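Local atomic coordinates of pseudouridine synthase (Pyrococcus abyssi, PDB entry 2AUS), a protein that probably isomerises uridine to pseudouridine in RNA, as the Cbf5 member of the TruB family of pseudouridine synthases. Residues Leu220-Tyr224 against Tyr235-Ala239. Numbering follows the deposited sequence.
Sequences LVDYY and YIRKA
The ring of Y223 lies between helices 217-228 and 234-239, against Y235 and A239. Y235 sets its CB over one face of this ring. That carbon sits 3.8 Å from the centroid of the Y223 ring, 25° off the normal, and makes a CH-pi contact displaced toward the CD2 rim. A239 meets the same ring differently. Its CB comes in at the edge, close to the ring plane, and lies 3.5 Å from Y223 CD1. Y223 CG is anti to its own carbonyl carbon, which turns the ring toward helix 234-239, with a face to Y235 CB and the CD1 edge to A239 CB. The rings of Y223 and Y235 form an oblique aromatic pair, with planes at 34° and centroids 5.9 Å apart. Beyond CB, the Y235 side chain leads away from helix 217-228, and it packs on an apolar side chain of another protein.

The two helices follow one another in the chain as a helical hairpin, and the short segments run roughly antiparallel at 140°. Both lie within the C-terminal domain family of tRNA pseudouridylate synthase B. A water bridges the two backbones where they come nearest, at Y223 and I236: it donates to Y223 O and accepts from I236 N, with the latter bond 3.0 Å long. I236 N is in the first turn of its helix, which probably leaves its N-H available to the water. No direct hydrogen bond joins the segments.

I236 fits beside the root of Y223. Its CG1 branch, anti to the backbone N, carries CD1 to 4.0 Å from Y223 CB and close to Y224 N. L220 reaches A239 with one methyl, CD2 lying 4.0 Å from A239 CB. The same leucine touches I49 and L51 of strand 47-53 and I66 of helix 59-69, while I236 packs on I40 and L70.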
ATOM      1  N   LEU A 220       1.250   0.951  18.216  1.00 41.22           N
ATOM      2  CA  LEU A 220       2.492   1.625  18.573  1.00 41.70           C
ATOM      3  C   LEU A 220       2.428   3.125  18.335  1.00 40.64           C
ATOM      4  O   LEU A 220       2.907   3.910  19.157  1.00 41.35           O
ATOM      5  CB  LEU A 220       3.671   1.042  17.788  1.00 43.13           C
ATOM      6  CG  LEU A 220       4.108  -0.370  18.175  1.00 43.98           C
ATOM      7  CD1 LEU A 220       5.333  -0.761  17.356  1.00 43.66           C
ATOM      8  CD2 LEU A 220       4.427  -0.410  19.667  1.00 41.78           C
ATOM      9  N   VAL A 221       1.856   3.522  17.205  1.00 39.33           N
ATOM     10  CA  VAL A 221       1.736   4.940  16.891  1.00 40.47           C
ATOM     11  C   VAL A 221       0.893   5.623  17.959  1.00 40.41           C
ATOM     12  O   VAL A 221       1.288   6.648  18.507  1.00 41.78           O
ATOM     13  CB  VAL A 221       1.077   5.163  15.517  1.00 40.86           C
ATOM     14  CG1 VAL A 221       0.741   6.645  15.332  1.00 43.10           C
ATOM     15  CG2 VAL A 221       2.016   4.683  14.407  1.00 41.57           C
ATOM     16  N   ASP A 222      -0.253   5.036  18.280  1.00 40.31           N
ATOM     17  CA  ASP A 222      -1.137   5.633  19.273  1.00 41.04           C
ATOM     18  C   ASP A 222      -0.582   5.646  20.691  1.00 41.29           C
ATOM     19  O   ASP A 222      -0.737   6.634  21.411  1.00 43.93           O
ATOM     20  CB  ASP A 222      -2.493   4.930  19.251  1.00 40.60           C
ATOM     21  CG  ASP A 222      -3.166   5.016  17.895  1.00 43.62           C
ATOM     22  OD1 ASP A 222      -2.709   5.824  17.053  1.00 43.82           O
ATOM     23  OD2 ASP A 222      -4.152   4.283  17.668  1.00 44.37           O
ATOM     24  N   TYR A 223       0.060   4.559  21.102  1.00 40.49           N
ATOM     25  CA  TYR A 223       0.621   4.487  22.447  1.00 41.32           C
ATOM     26  C   TYR A 223       1.792   5.453  22.609  1.00 41.35           C
ATOM     27  O   TYR A 223       2.001   6.027  23.680  1.00 39.30           O
ATOM     28  CB  TYR A 223       1.082   3.063  22.738  1.00 40.90           C
ATOM     29  CG  TYR A 223      -0.026   2.040  22.721  1.00 42.80           C
ATOM     30  CD1 TYR A 223       0.266   0.685  22.611  1.00 43.66           C
ATOM     31  CD2 TYR A 223      -1.368   2.418  22.862  1.00 43.58           C
ATOM     32  CE1 TYR A 223      -0.737  -0.275  22.642  1.00 44.36           C
ATOM     33  CE2 TYR A 223      -2.383   1.463  22.899  1.00 44.52           C
ATOM     34  CZ  TYR A 223      -2.056   0.116  22.787  1.00 45.81           C
ATOM     35  OH  TYR A 223      -3.043  -0.845  22.808  1.00 47.63           O
ATOM     36  N   TYR A 224       2.554   5.635  21.540  1.00 42.20           N
ATOM     37  CA  TYR A 224       3.686   6.541  21.584  1.00 43.88           C
ATOM     38  C   TYR A 224       3.148   7.957  21.734  1.00 44.80           C
ATOM     39  O   TYR A 224       3.751   8.789  22.413  1.00 43.10           O
ATOM     40  CB  TYR A 224       4.516   6.408  20.313  1.00 44.98           C
ATOM     41  CG  TYR A 224       5.860   7.083  20.407  1.00 45.36           C
ATOM     42  CD1 TYR A 224       6.105   8.282  19.737  1.00 46.35           C
ATOM     43  CD2 TYR A 224       6.887   6.526  21.165  1.00 43.83           C
ATOM     44  CE1 TYR A 224       7.340   8.911  19.817  1.00 45.56           C
ATOM     45  CE2 TYR A 224       8.128   7.145  21.252  1.00 46.52           C
ATOM     46  CZ  TYR A 224       8.348   8.338  20.575  1.00 46.98           C
ATOM     47  OH  TYR A 224       9.573   8.956  20.658  1.00 49.44           O
ATOM     48  N   TYR A 235       0.589   2.522  28.361  1.00 45.67           N
ATOM     49  CA  TYR A 235       0.346   1.744  27.157  1.00 46.28           C
ATOM     50  C   TYR A 235       1.599   1.413  26.355  1.00 42.82           C
ATOM     51  O   TYR A 235       1.776   0.272  25.944  1.00 40.78           O
ATOM     52  CB  TYR A 235      -0.708   2.461  26.310  1.00 48.56           C
ATOM     53  CG  TYR A 235      -1.954   2.697  27.141  1.00 55.18           C
ATOM     54  CD1 TYR A 235      -2.770   1.629  27.514  1.00 56.80           C
ATOM     55  CD2 TYR A 235      -2.236   3.959  27.671  1.00 55.56           C
ATOM     56  CE1 TYR A 235      -3.828   1.808  28.403  1.00 60.13           C
ATOM     57  CE2 TYR A 235      -3.292   4.148  28.563  1.00 56.94           C
ATOM     58  CZ  TYR A 235      -4.079   3.066  28.925  1.00 59.27           C
ATOM     59  OH  TYR A 235      -5.105   3.232  29.823  1.00 62.48           O
ATOM     60  N   ILE A 236       2.473   2.390  26.135  1.00 42.56           N
ATOM     61  CA  ILE A 236       3.690   2.105  25.385  1.00 42.19           C
ATOM     62  C   ILE A 236       4.486   1.069  26.180  1.00 41.40           C
ATOM     63  O   ILE A 236       5.053   0.142  25.606  1.00 39.61           O
ATOM     64  CB  ILE A 236       4.546   3.382  25.154  1.00 43.05           C
ATOM     65  CG1 ILE A 236       5.634   3.095  24.113  1.00 43.36           C
ATOM     66  CG2 ILE A 236       5.199   3.835  26.457  1.00 41.79           C
ATOM     67  CD1 ILE A 236       5.091   2.624  22.768  1.00 42.13           C
ATOM     68  N   ARG A 237       4.498   1.207  27.504  1.00 42.11           N
ATOM     69  CA  ARG A 237       5.217   0.266  28.357  1.00 41.53           C
ATOM     70  C   ARG A 237       4.712  -1.156  28.147  1.00 43.63           C
ATOM     71  O   ARG A 237       5.505  -2.088  27.978  1.00 42.07           O
ATOM     72  CB  ARG A 237       5.069   0.634  29.832  1.00 39.63           C
ATOM     73  CG  ARG A 237       5.732  -0.374  30.762  1.00 40.74           C
ATOM     74  CD  ARG A 237       5.647   0.031  32.222  1.00 41.01           C
ATOM     75  NE  ARG A 237       6.493   1.180  32.540  1.00 41.86           N
ATOM     76  CZ  ARG A 237       7.812   1.121  32.686  1.00 40.91           C
ATOM     77  NH1 ARG A 237       8.447  -0.038  32.537  1.00 38.74           N
ATOM     78  NH2 ARG A 237       8.492   2.217  33.001  1.00 35.91           N
ATOM     79  N   LYS A 238       3.393  -1.323  28.156  1.00 44.50           N
ATOM     80  CA  LYS A 238       2.803  -2.640  27.955  1.00 44.74           C
ATOM     81  C   LYS A 238       2.981  -3.152  26.529  1.00 42.14           C
ATOM     82  O   LYS A 238       2.955  -4.352  26.289  1.00 41.74           O
ATOM     83  CB  LYS A 238       1.314  -2.612  28.304  1.00 48.59           C
ATOM     84  CG  LYS A 238       1.042  -2.343  29.771  1.00 54.71           C
ATOM     85  CD  LYS A 238      -0.447  -2.309  30.060  1.00 57.81           C
ATOM     86  CE  LYS A 238      -0.710  -1.839  31.476  1.00 60.14           C
ATOM     87  NZ  LYS A 238      -2.161  -1.639  31.698  1.00 63.83           N
ATOM     88  N   ALA A 239       3.167  -2.236  25.586  1.00 41.07           N
ATOM     89  CA  ALA A 239       3.336  -2.601  24.183  1.00 40.08           C
ATOM     90  C   ALA A 239       4.750  -3.105  23.879  1.00 40.00           C
ATOM     91  O   ALA A 239       4.978  -3.700  22.826  1.00 39.40           O
ATOM     92  CB  ALA A 239       3.010  -1.396  23.291  1.00 36.93           C
TER
HETATM   93  O   HOH W   1       1.481   5.186  26.279  1.00 42.87           O